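Local coordinates for protein polyketide biosynthesis 3-hydroxy-3-methylglutaryl-ACP synthase PksG (Bacillus subtilis, PDB 4YXQ) that catalyses the aldol condensation of acetyl-acyl carrier protein with a beta-ketothioester polyketide intermediate during biosynthesis of the antibiotic bacillaene, at residues 5-10 and 174-179; 74-79 and 136-141; 185-190 and 334-339. All blocks are in the same frame, centred on the assembly; numbering follows the deposited sequence.

Interaction 1: residues 5-10 and 174-179; sequences GIEAMN and AVLVGE
Residues 5-10 run antiparallel to 174-179, with strands 8-10 and 174-178 at 174° to one another and 4.8 Å apart at their closest. The pairing is regular at both ends: Gly5 and Gly178 exchange two backbone hydrogen bonds, and so do Asn10 and Ala174. Between them the ladder is interrupted by a classic beta bulge, in which Glu7 and Ala8 both face Leu176. Leu176 O takes a firm bond from Glu7 N at 2.8 Å and a weak one from Ala8 N at 3.5 Å, while Leu176 N donates to Ala8 O. The extra residue turns the Glu7 side chain toward the partner strand. With CG anti to its own carbonyl carbon (chi1 -56°) and the chain extended beyond, its carboxylate lies over Gly178, Glu7 CD being 3.6 Å from Gly178 CA. That bare glycine leaves room for the acid, whose OE2 is bonded by Asn180 N and whose OE1 forms a salt bridge with Lys137. These are neighbouring central strands of the thiolase fold, and their two faces look onto different helical layers. On one face Ile6, Met9, Val175 and Val177 meet helices 116-130 and 301-312. Here Ile6 CG1 reaches Val175 CG1 at 3.7 Å, the two branched side chains crossing at a slant, and Val177 CG1 rests on Gly5 O at 3.4 Å. On the other face Ala174 and Leu176 lie against helix 51-64, and the CB atoms of Ala8 and Leu176 approach to 4.4 Å.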
ATOM      1  N   GLY A   5      -3.290   3.867 -19.699  1.00 22.26           N
ATOM      2  CA  GLY A   5      -4.501   3.406 -19.043  1.00 20.96           C
ATOM      3  C   GLY A   5      -4.716   1.924 -19.189  1.00 21.52           C
ATOM      4  O   GLY A   5      -3.777   1.150 -19.339  1.00 22.56           O
ATOM      5  N   ILE A   6      -5.976   1.535 -19.218  1.00 20.85           N
ATOM      6  CA  ILE A   6      -6.327   0.143 -19.161  1.00 20.43           C
ATOM      7  C   ILE A   6      -6.244  -0.451 -20.552  1.00 21.88           C
ATOM      8  O   ILE A   6      -6.869   0.055 -21.468  1.00 22.79           O
ATOM      9  CB  ILE A   6      -7.756  -0.030 -18.635  1.00 19.49           C
ATOM     10  CG1 ILE A   6      -7.918   0.699 -17.288  1.00 18.51           C
ATOM     11  CG2 ILE A   6      -8.076  -1.501 -18.530  1.00 18.69           C
ATOM     12  CD1 ILE A   6      -9.253   0.489 -16.625  1.00 17.61           C
ATOM     13  N   GLU A   7      -5.423  -1.487 -20.707  1.00 22.10           N
ATOM     14  CA  GLU A   7      -5.331  -2.245 -21.941  1.00 20.93           C
ATOM     15  C   GLU A   7      -6.245  -3.428 -21.855  1.00 19.53           C
ATOM     16  O   GLU A   7      -6.723  -3.904 -22.857  1.00 20.08           O
ATOM     17  CB  GLU A   7      -3.889  -2.709 -22.206  1.00 21.51           C
ATOM     18  CG  GLU A   7      -2.899  -1.561 -22.219  1.00 22.92           C
ATOM     19  CD  GLU A   7      -1.557  -1.889 -22.898  1.00 24.18           C
ATOM     20  OE1 GLU A   7      -1.144  -3.073 -22.915  1.00 22.41           O
ATOM     21  OE2 GLU A   7      -0.894  -0.923 -23.349  1.00 24.09           O
ATOM     22  N   ALA A   8      -6.504  -3.903 -20.650  1.00 20.21           N
ATOM     23  CA  ALA A   8      -7.449  -5.008 -20.434  1.00 19.22           C
ATOM     24  C   ALA A   8      -7.812  -5.102 -18.969  1.00 19.33           C
ATOM     25  O   ALA A   8      -7.060  -4.682 -18.113  1.00 18.05           O
ATOM     26  CB  ALA A   8      -6.829  -6.316 -20.859  1.00 18.77           C
ATOM     27  N   MET A   9      -8.947  -5.720 -18.707  1.00 20.41           N
ATOM     28  CA  MET A   9      -9.550  -5.697 -17.412  1.00 21.79           C
ATOM     29  C   MET A   9     -10.487  -6.889 -17.278  1.00 21.81           C
ATOM     30  O   MET A   9     -11.282  -7.158 -18.176  1.00 22.91           O
ATOM     31  CB  MET A   9     -10.323  -4.406 -17.292  1.00 22.85           C
ATOM     32  CG  MET A   9     -11.134  -4.216 -16.038  1.00 26.59           C
ATOM     33  SD  MET A   9     -11.948  -2.601 -16.164  1.00 31.76           S
ATOM     34  CE  MET A   9     -12.093  -2.384 -14.420  1.00 28.55           C
ATOM     35  N   ASN A  10     -10.416  -7.593 -16.157  1.00 20.03           N
ATOM     36  CA  ASN A  10     -11.274  -8.726 -15.983  1.00 19.42           C
ATOM     37  C   ASN A  10     -11.659  -8.917 -14.544  1.00 19.44           C
ATOM     38  O   ASN A  10     -10.946  -8.509 -13.637  1.00 18.69           O
ATOM     39  CB  ASN A  10     -10.598  -9.971 -16.527  1.00 20.30           C
ATOM     40  CG  ASN A  10     -11.478 -11.216 -16.446  1.00 20.11           C
ATOM     41  OD1 ASN A  10     -12.642 -11.196 -16.815  1.00 20.33           O
ATOM     42  ND2 ASN A  10     -10.935 -12.273 -15.899  1.00 20.81           N
ATOM     43  N   ALA A 174      -8.827  -7.285 -11.979  1.00 16.37           N
ATOM     44  CA  ALA A 174      -7.452  -7.158 -12.412  1.00 16.92           C
ATOM     45  C   ALA A 174      -7.418  -6.231 -13.571  1.00 18.26           C
ATOM     46  O   ALA A 174      -8.260  -6.330 -14.475  1.00 18.03           O
ATOM     47  CB  ALA A 174      -6.907  -8.512 -12.854  1.00 17.49           C
ATOM     48  N   VAL A 175      -6.431  -5.348 -13.576  1.00 18.08           N
ATOM     49  CA  VAL A 175      -6.411  -4.275 -14.525  1.00 18.30           C
ATOM     50  C   VAL A 175      -5.028  -4.181 -15.076  1.00 18.84           C
ATOM     51  O   VAL A 175      -4.114  -3.861 -14.359  1.00 19.25           O
ATOM     52  CB  VAL A 175      -6.729  -2.945 -13.829  1.00 17.87           C
ATOM     53  CG1 VAL A 175      -6.774  -1.821 -14.857  1.00 17.79           C
ATOM     54  CG2 VAL A 175      -8.068  -3.030 -13.115  1.00 18.02           C
ATOM     55  N   LEU A 176      -4.876  -4.442 -16.352  1.00 19.71           N
ATOM     56  CA  LEU A 176      -3.567  -4.327 -17.009  1.00 20.28           C
ATOM     57  C   LEU A 176      -3.479  -2.927 -17.566  1.00 20.46           C
ATOM     58  O   LEU A 176      -4.355  -2.516 -18.312  1.00 21.39           O
ATOM     59  CB  LEU A 176      -3.449  -5.320 -18.154  1.00 19.18           C
ATOM     60  CG  LEU A 176      -2.137  -5.348 -18.921  1.00 19.06           C
ATOM     61  CD1 LEU A 176      -1.040  -5.978 -18.098  1.00 18.17           C
ATOM     62  CD2 LEU A 176      -2.315  -6.145 -20.212  1.00 19.86           C
ATOM     63  N   VAL A 177      -2.436  -2.215 -17.181  1.00 21.65           N
ATOM     64  CA  VAL A 177      -2.244  -0.819 -17.529  1.00 22.61           C
ATOM     65  C   VAL A 177      -1.021  -0.709 -18.431  1.00 23.99           C
ATOM     66  O   VAL A 177       0.011  -1.345 -18.182  1.00 24.35           O
ATOM     67  CB  VAL A 177      -1.958   0.006 -16.260  1.00 24.00           C
ATOM     68  CG1 VAL A 177      -1.798   1.466 -16.596  1.00 25.00           C
ATOM     69  CG2 VAL A 177      -3.067  -0.181 -15.235  1.00 24.17           C
ATOM     70  N   GLY A 178      -1.110   0.140 -19.443  1.00 24.83           N
ATOM     71  CA  GLY A 178      -0.032   0.294 -20.411  1.00 24.85           C
ATOM     72  C   GLY A 178      -0.236   1.424 -21.400  1.00 25.21           C
ATOM     73  O   GLY A 178      -1.147   2.249 -21.249  1.00 24.57           O
ATOM     74  N   GLU A 179       0.590   1.408 -22.442  1.00 25.28           N
ATOM     75  CA  GLU A 179       0.734   2.536 -23.376  1.00 26.17           C
ATOM     76  C   GLU A 179      -0.248   2.559 -24.558  1.00 26.30           C
ATOM     77  O   GLU A 179      -0.273   3.546 -25.276  1.00 24.59           O
ATOM     78  CB  GLU A 179       2.192   2.597 -23.890  1.00 26.69           C
ATOM     79  CG  GLU A 179       3.180   2.858 -22.767  1.00 28.09           C
ATOM     80  CD  GLU A 179       4.631   3.002 -23.202  1.00 29.44           C
ATOM     81  OE1 GLU A 179       4.911   2.983 -24.429  1.00 29.97           O
ATOM     82  OE2 GLU A 179       5.496   3.137 -22.304  1.00 26.34           O
TER

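Interaction 2: residues 74-79 and 136-141; sequences IELLIT and AKALVI
Glu75 OE1, 3.5 Å from Ala136 CB across the strand pair, is gripped by several groups at once: Ser133 OG in the same chain, and Arg234 and Tyr193 of the second subunit. Arg73 pairs with the other carboxylate oxygen, OE2, so this acid at the start of the strand also helps to join the dimer. Glu75 N is held by Lys137 O at 3.0 Å in a nearly straight bond (175° at the hydrogen). A beta bulge follows, shifting the register by one residue before Leu77 comes level with Leu139. Beyond it, Leu139 N bonds to Leu76 O at 2.8 Å, Leu139 O accepts Ile78 N, and Ile141 N then bonds to Ile78 O. Leu77 and Leu139 lie side by side and point the same way, with CG anti to the backbone N in both. Leu77 CD1 lies 4.0 Å from Leu139 CD2 and from Ile141 CD1, on the face toward helix 91-98. On the reverse face Leu76 CB meets Ala138 CB at 3.7 Å, and Ala138 and Val140 lie against Ala124 of helix 116-130. Parallel strands sandwiched between their connecting helices are the mark of the beta-alpha-beta crossovers of the thiolase fold.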
ATOM      1  N   ILE A  74       5.410  -6.715 -18.035  1.00 25.10           N
ATOM      2  CA  ILE A  74       4.795  -6.423 -16.745  1.00 24.04           C
ATOM      3  C   ILE A  74       5.873  -6.280 -15.676  1.00 23.26           C
ATOM      4  O   ILE A  74       6.498  -7.246 -15.273  1.00 22.34           O
ATOM      5  CB  ILE A  74       3.749  -7.463 -16.337  1.00 22.99           C
ATOM      6  CG1 ILE A  74       2.551  -7.363 -17.297  1.00 22.84           C
ATOM      7  CG2 ILE A  74       3.287  -7.202 -14.916  1.00 21.66           C
ATOM      8  CD1 ILE A  74       1.594  -8.532 -17.219  1.00 22.78           C
ATOM      9  N   GLU A  75       6.045  -5.041 -15.226  1.00 23.18           N
ATOM     10  CA  GLU A  75       7.140  -4.644 -14.332  1.00 23.75           C
ATOM     11  C   GLU A  75       6.664  -4.017 -13.020  1.00 21.19           C
ATOM     12  O   GLU A  75       7.468  -3.542 -12.223  1.00 23.25           O
ATOM     13  CB  GLU A  75       8.053  -3.658 -15.070  1.00 22.49           C
ATOM     14  CG  GLU A  75       8.930  -4.322 -16.107  1.00 22.70           C
ATOM     15  CD  GLU A  75       9.738  -3.324 -16.902  1.00 24.12           C
ATOM     16  OE1 GLU A  75       9.994  -2.188 -16.433  1.00 24.25           O
ATOM     17  OE2 GLU A  75      10.111  -3.670 -18.033  1.00 27.95           O
ATOM     18  N   LEU A  76       5.361  -3.999 -12.809  1.00 19.16           N
ATOM     19  CA  LEU A  76       4.776  -3.438 -11.607  1.00 17.75           C
ATOM     20  C   LEU A  76       3.514  -4.211 -11.327  1.00 17.28           C
ATOM     21  O   LEU A  76       2.620  -4.282 -12.176  1.00 17.25           O
ATOM     22  CB  LEU A  76       4.432  -1.967 -11.838  1.00 17.43           C
ATOM     23  CG  LEU A  76       3.740  -1.222 -10.700  1.00 17.08           C
ATOM     24  CD1 LEU A  76       4.620  -1.203  -9.441  1.00 16.68           C
ATOM     25  CD2 LEU A  76       3.434   0.196 -11.180  1.00 16.90           C
ATOM     26  N   LEU A  77       3.439  -4.802 -10.141  1.00 18.35           N
ATOM     27  CA  LEU A  77       2.262  -5.543  -9.691  1.00 17.23           C
ATOM     28  C   LEU A  77       1.875  -4.994  -8.349  1.00 17.79           C
ATOM     29  O   LEU A  77       2.540  -5.223  -7.355  1.00 19.56           O
ATOM     30  CB  LEU A  77       2.583  -7.016  -9.604  1.00 16.86           C
ATOM     31  CG  LEU A  77       1.580  -7.879  -8.902  1.00 17.32           C
ATOM     32  CD1 LEU A  77       0.265  -7.935  -9.631  1.00 18.57           C
ATOM     33  CD2 LEU A  77       2.107  -9.283  -8.818  1.00 18.39           C
ATOM     34  N   ILE A  78       0.791  -4.244  -8.333  1.00 17.64           N
ATOM     35  CA  ILE A  78       0.255  -3.709  -7.132  1.00 17.90           C
ATOM     36  C   ILE A  78      -1.039  -4.428  -6.835  1.00 18.31           C
ATOM     37  O   ILE A  78      -1.921  -4.486  -7.692  1.00 18.23           O
ATOM     38  CB  ILE A  78      -0.080  -2.233  -7.338  1.00 18.33           C
ATOM     39  CG1 ILE A  78       1.187  -1.478  -7.728  1.00 19.41           C
ATOM     40  CG2 ILE A  78      -0.740  -1.664  -6.095  1.00 17.76           C
ATOM     41  CD1 ILE A  78       0.969  -0.020  -8.103  1.00 20.36           C
ATOM     42  N   THR A  79      -1.185  -4.986  -5.637  1.00 19.22           N
ATOM     43  CA  THR A  79      -2.505  -5.510  -5.239  1.00 19.00           C
ATOM     44  C   THR A  79      -3.118  -4.648  -4.149  1.00 18.86           C
ATOM     45  O   THR A  79      -2.439  -4.139  -3.263  1.00 20.38           O
ATOM     46  CB  THR A  79      -2.583  -7.080  -5.028  1.00 18.92           C
ATOM     47  OG1 THR A  79      -3.364  -7.421  -3.862  1.00 20.17           O
ATOM     48  CG2 THR A  79      -1.299  -7.706  -4.941  1.00 18.09           C
ATOM     49  N   ALA A 136       6.971  -0.583 -20.758  1.00 18.93           N
ATOM     50  CA  ALA A 136       6.580  -1.397 -19.619  1.00 17.98           C
ATOM     51  C   ALA A 136       5.086  -1.318 -19.415  1.00 16.69           C
ATOM     52  O   ALA A 136       4.437  -0.383 -19.861  1.00 16.41           O
ATOM     53  CB  ALA A 136       7.305  -0.957 -18.338  1.00 17.96           C
ATOM     54  N   LYS A 137       4.557  -2.340 -18.755  1.00 17.05           N
ATOM     55  CA  LYS A 137       3.156  -2.441 -18.371  1.00 16.64           C
ATOM     56  C   LYS A 137       3.118  -2.610 -16.871  1.00 16.50           C
ATOM     57  O   LYS A 137       4.125  -2.939 -16.248  1.00 18.02           O
ATOM     58  CB  LYS A 137       2.531  -3.678 -18.992  1.00 17.57           C
ATOM     59  CG  LYS A 137       2.263  -3.609 -20.481  1.00 18.88           C
ATOM     60  CD  LYS A 137       2.092  -5.010 -21.076  1.00 19.89           C
ATOM     61  CE  LYS A 137       1.298  -5.043 -22.390  1.00 20.71           C
ATOM     62  NZ  LYS A 137       1.653  -3.953 -23.336  1.00 20.17           N
ATOM     63  N   ALA A 138       1.946  -2.417 -16.287  1.00 16.31           N
ATOM     64  CA  ALA A 138       1.699  -2.710 -14.886  1.00 15.79           C
ATOM     65  C   ALA A 138       0.376  -3.466 -14.774  1.00 16.64           C
ATOM     66  O   ALA A 138      -0.443  -3.428 -15.690  1.00 16.96           O
ATOM     67  CB  ALA A 138       1.592  -1.418 -14.121  1.00 15.66           C
ATOM     68  N   LEU A 139       0.204  -4.147 -13.655  1.00 15.93           N
ATOM     69  CA  LEU A 139      -0.949  -4.945 -13.383  1.00 16.29           C
ATOM     70  C   LEU A 139      -1.419  -4.582 -11.984  1.00 16.68           C
ATOM     71  O   LEU A 139      -0.677  -4.738 -11.011  1.00 16.39           O
ATOM     72  CB  LEU A 139      -0.598  -6.430 -13.409  1.00 17.54           C
ATOM     73  CG  LEU A 139      -1.734  -7.441 -13.154  1.00 18.81           C
ATOM     74  CD1 LEU A 139      -2.820  -7.272 -14.187  1.00 20.05           C
ATOM     75  CD2 LEU A 139      -1.260  -8.885 -13.193  1.00 19.14           C
ATOM     76  N   VAL A 140      -2.640  -4.077 -11.878  1.00 15.23           N
ATOM     77  CA  VAL A 140      -3.136  -3.638 -10.607  1.00 15.03           C
ATOM     78  C   VAL A 140      -4.313  -4.518 -10.320  1.00 15.26           C
ATOM     79  O   VAL A 140      -5.189  -4.703 -11.170  1.00 15.49           O
ATOM     80  CB  VAL A 140      -3.557  -2.189 -10.664  1.00 15.78           C
ATOM     81  CG1 VAL A 140      -4.116  -1.745  -9.322  1.00 15.61           C
ATOM     82  CG2 VAL A 140      -2.383  -1.304 -11.102  1.00 15.79           C
ATOM     83  N   ILE A 141      -4.299  -5.138  -9.153  1.00 16.07           N
ATOM     84  CA  ILE A 141      -5.316  -6.125  -8.811  1.00 17.02           C
ATOM     85  C   ILE A 141      -5.976  -5.728  -7.514  1.00 15.29           C
ATOM     86  O   ILE A 141      -5.329  -5.816  -6.479  1.00 13.95           O
ATOM     87  CB  ILE A 141      -4.725  -7.549  -8.658  1.00 17.64           C
ATOM     88  CG1 ILE A 141      -4.208  -8.036  -9.998  1.00 18.42           C
ATOM     89  CG2 ILE A 141      -5.804  -8.534  -8.189  1.00 18.30           C
ATOM     90  CD1 ILE A 141      -3.454  -9.349  -9.949  1.00 18.70           C
TER

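Interaction 3: residues 185-190 and 334-339; sequences QIDPGA and FYSGIT
Asp187 and Ser336 face each other across the two strands and are joined by a short side-chain bond. Ser336 OG donates to Asp187 OD2 at 2.6 Å, arriving at the anti lone pair, the one away from the other carboxylate oxygen. The hydroxyl is placed by a first torsion of 70°, which sets OG between the backbone N and the carbonyl carbon. Tyr231 OH is a second partner of Ser336 OG, while Arg320 forms a salt bridge with Asp187 OD1; the carboxylate is thus held through both oxygens, which probably stabilises its charge. In the backbone, Asp187 N bonds to Ser336 O at 3.0 Å. The Ile338 side chain crosses that of Asp187 at about a right angle, bringing Ile338 CD1 to 4.2 Å from Asp187 OD1. Farther along, Gln185 and Ile338 exchange a pair of backbone bonds. Gly337, without a side chain, lets its CA come within 4.0 Å of Ile186 CA, and Ile186 itself leans on Phe121 and Val125 of helix 116-130. The strands meet at 138° and soon diverge: a type II turn from Asp187 to Ala190 carries the first chain off, and Ala190 comes back toward the second, with Ala190 O 3.8 Å from Tyr335 CB. From there the Tyr335 ring is directed to helix 116-130, where its hydroxyl bonds to Thr118. Phe334, by contrast, makes edge-to-face contacts with Tyr231, Phe244 and Phe228. Tyr335 lies about 9 Å from His250, the probable proton donor/acceptor, and about 11 Å from Cys114, the probable acyl-thioester cysteine, side chain to side chain, placing this strand pair near the probable catalytic centre of an HMG-CoA synthase of the thiolase superfamily.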
ATOM      1  N   GLN A 185      -8.522   4.864 -21.776  1.00 22.31           N
ATOM      2  CA  GLN A 185      -7.378   5.760 -21.887  1.00 22.73           C
ATOM      3  C   GLN A 185      -7.648   6.906 -20.953  1.00 23.13           C
ATOM      4  O   GLN A 185      -8.592   7.660 -21.154  1.00 23.50           O
ATOM      5  CB  GLN A 185      -7.217   6.310 -23.325  1.00 23.83           C
ATOM      6  CG  GLN A 185      -6.021   7.243 -23.472  1.00 25.46           C
ATOM      7  CD  GLN A 185      -5.797   7.776 -24.880  1.00 27.56           C
ATOM      8  OE1 GLN A 185      -5.779   7.020 -25.873  1.00 30.85           O
ATOM      9  NE2 GLN A 185      -5.589   9.080 -24.978  1.00 27.42           N
ATOM     10  N   ILE A 186      -6.815   7.083 -19.949  1.00 23.45           N
ATOM     11  CA  ILE A 186      -7.076   8.145 -19.012  1.00 24.27           C
ATOM     12  C   ILE A 186      -6.735   9.505 -19.592  1.00 24.24           C
ATOM     13  O   ILE A 186      -5.909   9.626 -20.494  1.00 26.62           O
ATOM     14  CB  ILE A 186      -6.357   7.938 -17.660  1.00 25.14           C
ATOM     15  CG1 ILE A 186      -4.843   8.063 -17.809  1.00 26.16           C
ATOM     16  CG2 ILE A 186      -6.751   6.601 -17.067  1.00 24.42           C
ATOM     17  CD1 ILE A 186      -4.290   9.465 -17.618  1.00 26.58           C
ATOM     18  N   ASP A 187      -7.408  10.519 -19.059  1.00 25.10           N
ATOM     19  CA  ASP A 187      -7.164  11.921 -19.367  1.00 25.07           C
ATOM     20  C   ASP A 187      -6.104  12.449 -18.399  1.00 26.04           C
ATOM     21  O   ASP A 187      -6.387  12.666 -17.212  1.00 25.27           O
ATOM     22  CB  ASP A 187      -8.458  12.693 -19.178  1.00 24.68           C
ATOM     23  CG  ASP A 187      -9.524  12.268 -20.156  1.00 26.24           C
ATOM     24  OD1 ASP A 187      -9.202  12.197 -21.356  1.00 27.55           O
ATOM     25  OD2 ASP A 187     -10.689  12.031 -19.745  1.00 27.48           O
ATOM     26  N   PRO A 188      -4.867  12.616 -18.882  1.00 27.03           N
ATOM     27  CA  PRO A 188      -3.760  12.873 -17.931  1.00 27.02           C
ATOM     28  C   PRO A 188      -3.917  14.196 -17.217  1.00 26.03           C
ATOM     29  O   PRO A 188      -4.223  15.204 -17.851  1.00 23.93           O
ATOM     30  CB  PRO A 188      -2.523  12.910 -18.831  1.00 27.42           C
ATOM     31  CG  PRO A 188      -3.062  13.336 -20.156  1.00 27.56           C
ATOM     32  CD  PRO A 188      -4.389  12.617 -20.278  1.00 27.12           C
ATOM     33  N   GLY A 189      -3.818  14.152 -15.893  1.00 25.98           N
ATOM     34  CA  GLY A 189      -3.952  15.341 -15.069  1.00 25.09           C
ATOM     35  C   GLY A 189      -5.389  15.714 -14.730  1.00 24.53           C
ATOM     36  O   GLY A 189      -5.626  16.606 -13.924  1.00 26.41           O
ATOM     37  N   ALA A 190      -6.355  15.028 -15.327  1.00 23.74           N
ATOM     38  CA  ALA A 190      -7.754  15.316 -15.085  1.00 22.02           C
ATOM     39  C   ALA A 190      -8.160  14.536 -13.853  1.00 22.30           C
ATOM     40  O   ALA A 190      -8.776  13.448 -13.952  1.00 20.86           O
ATOM     41  CB  ALA A 190      -8.570  14.892 -16.282  1.00 22.36           C
ATOM     42  N   PHE A 334     -11.772  11.691  -8.209  1.00 16.10           N
ATOM     43  CA  PHE A 334     -12.616  11.663  -9.402  1.00 16.34           C
ATOM     44  C   PHE A 334     -11.714  11.795 -10.602  1.00 16.19           C
ATOM     45  O   PHE A 334     -10.878  12.662 -10.649  1.00 16.87           O
ATOM     46  CB  PHE A 334     -13.680  12.762  -9.407  1.00 16.35           C
ATOM     47  CG  PHE A 334     -14.525  12.761 -10.644  1.00 16.66           C
ATOM     48  CD1 PHE A 334     -15.670  12.007 -10.715  1.00 17.00           C
ATOM     49  CD2 PHE A 334     -14.144  13.487 -11.749  1.00 17.09           C
ATOM     50  CE1 PHE A 334     -16.425  11.980 -11.867  1.00 17.48           C
ATOM     51  CE2 PHE A 334     -14.888  13.461 -12.911  1.00 17.30           C
ATOM     52  CZ  PHE A 334     -16.030  12.702 -12.973  1.00 17.62           C
ATOM     53  N   TYR A 335     -11.880  10.904 -11.560  1.00 16.85           N
ATOM     54  CA  TYR A 335     -11.057  10.919 -12.720  1.00 18.39           C
ATOM     55  C   TYR A 335     -11.835  10.407 -13.932  1.00 19.37           C
ATOM     56  O   TYR A 335     -12.926   9.844 -13.767  1.00 20.74           O
ATOM     57  CB  TYR A 335      -9.787  10.111 -12.479  1.00 18.31           C
ATOM     58  CG  TYR A 335      -9.963   8.695 -11.991  1.00 19.99           C
ATOM     59  CD1 TYR A 335      -9.771   7.606 -12.849  1.00 21.25           C
ATOM     60  CD2 TYR A 335     -10.292   8.431 -10.677  1.00 20.54           C
ATOM     61  CE1 TYR A 335      -9.902   6.289 -12.401  1.00 22.60           C
ATOM     62  CE2 TYR A 335     -10.448   7.130 -10.228  1.00 21.56           C
ATOM     63  CZ  TYR A 335     -10.236   6.056 -11.078  1.00 22.68           C
ATOM     64  OH  TYR A 335     -10.359   4.757 -10.599  1.00 22.57           O
ATOM     65  N   SER A 336     -11.254  10.557 -15.116  1.00 18.58           N
ATOM     66  CA  SER A 336     -11.953  10.229 -16.326  1.00 20.25           C
ATOM     67  C   SER A 336     -11.064   9.632 -17.403  1.00 20.71           C
ATOM     68  O   SER A 336      -9.818   9.801 -17.397  1.00 19.42           O
ATOM     69  CB  SER A 336     -12.588  11.498 -16.868  1.00 21.15           C
ATOM     70  OG  SER A 336     -11.584  12.368 -17.362  1.00 19.99           O
ATOM     71  N   GLY A 337     -11.719   8.961 -18.347  1.00 20.25           N
ATOM     72  CA  GLY A 337     -11.036   8.366 -19.491  1.00 21.15           C
ATOM     73  C   GLY A 337     -11.977   8.135 -20.681  1.00 22.59           C
ATOM     74  O   GLY A 337     -13.190   8.237 -20.541  1.00 20.85           O
ATOM     75  N   ILE A 338     -11.391   7.782 -21.817  1.00 23.58           N
ATOM     76  CA  ILE A 338     -12.113   7.443 -23.013  1.00 28.26           C
ATOM     77  C   ILE A 338     -12.091   5.934 -23.251  1.00 28.65           C
ATOM     78  O   ILE A 338     -11.042   5.333 -23.111  1.00 30.60           O
ATOM     79  CB  ILE A 338     -11.433   8.087 -24.233  1.00 31.06           C
ATOM     80  CG1 ILE A 338     -11.498   9.603 -24.162  1.00 33.33           C
ATOM     81  CG2 ILE A 338     -12.085   7.636 -25.529  1.00 31.89           C
ATOM     82  CD1 ILE A 338     -10.306  10.233 -24.866  1.00 37.89           C
ATOM     83  N   THR A 339     -13.218   5.332 -23.624  1.00 27.99           N
ATOM     84  CA  THR A 339     -13.196   3.965 -24.094  1.00 31.15           C
ATOM     85  C   THR A 339     -13.799   3.887 -25.472  1.00 32.91           C
ATOM     86  O   THR A 339     -14.791   4.536 -25.755  1.00 30.96           O
ATOM     87  CB  THR A 339     -13.907   2.945 -23.172  1.00 35.18           C
ATOM     88  OG1 THR A 339     -15.034   2.344 -23.839  1.00 43.41           O
ATOM     89  CG2 THR A 339     -14.317   3.560 -21.867  1.00 34.70           C
TER

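In the fold
All three contacts belong to one mixed sheet. Interaction 2 is nested within the loop that interaction 1 closes, and interaction 3 follows both. Strands 137-144 and 171-178, successive in the chain and adjacent in the sheet, join interactions 1 and 2, whose centres are 9 Å apart. Strands 5-12 and 184-195 are likewise neighbours and carry the sheet on to interaction 3, whose centre is 13 Å from that of interaction 1 and 19 Å from that of interaction 2. Helix 116-130, which starts two residues after Cys114, the probable acyl-thioester cysteine, packs against all three contacts, so the sheet backs the helix that leads off from this part of the active site.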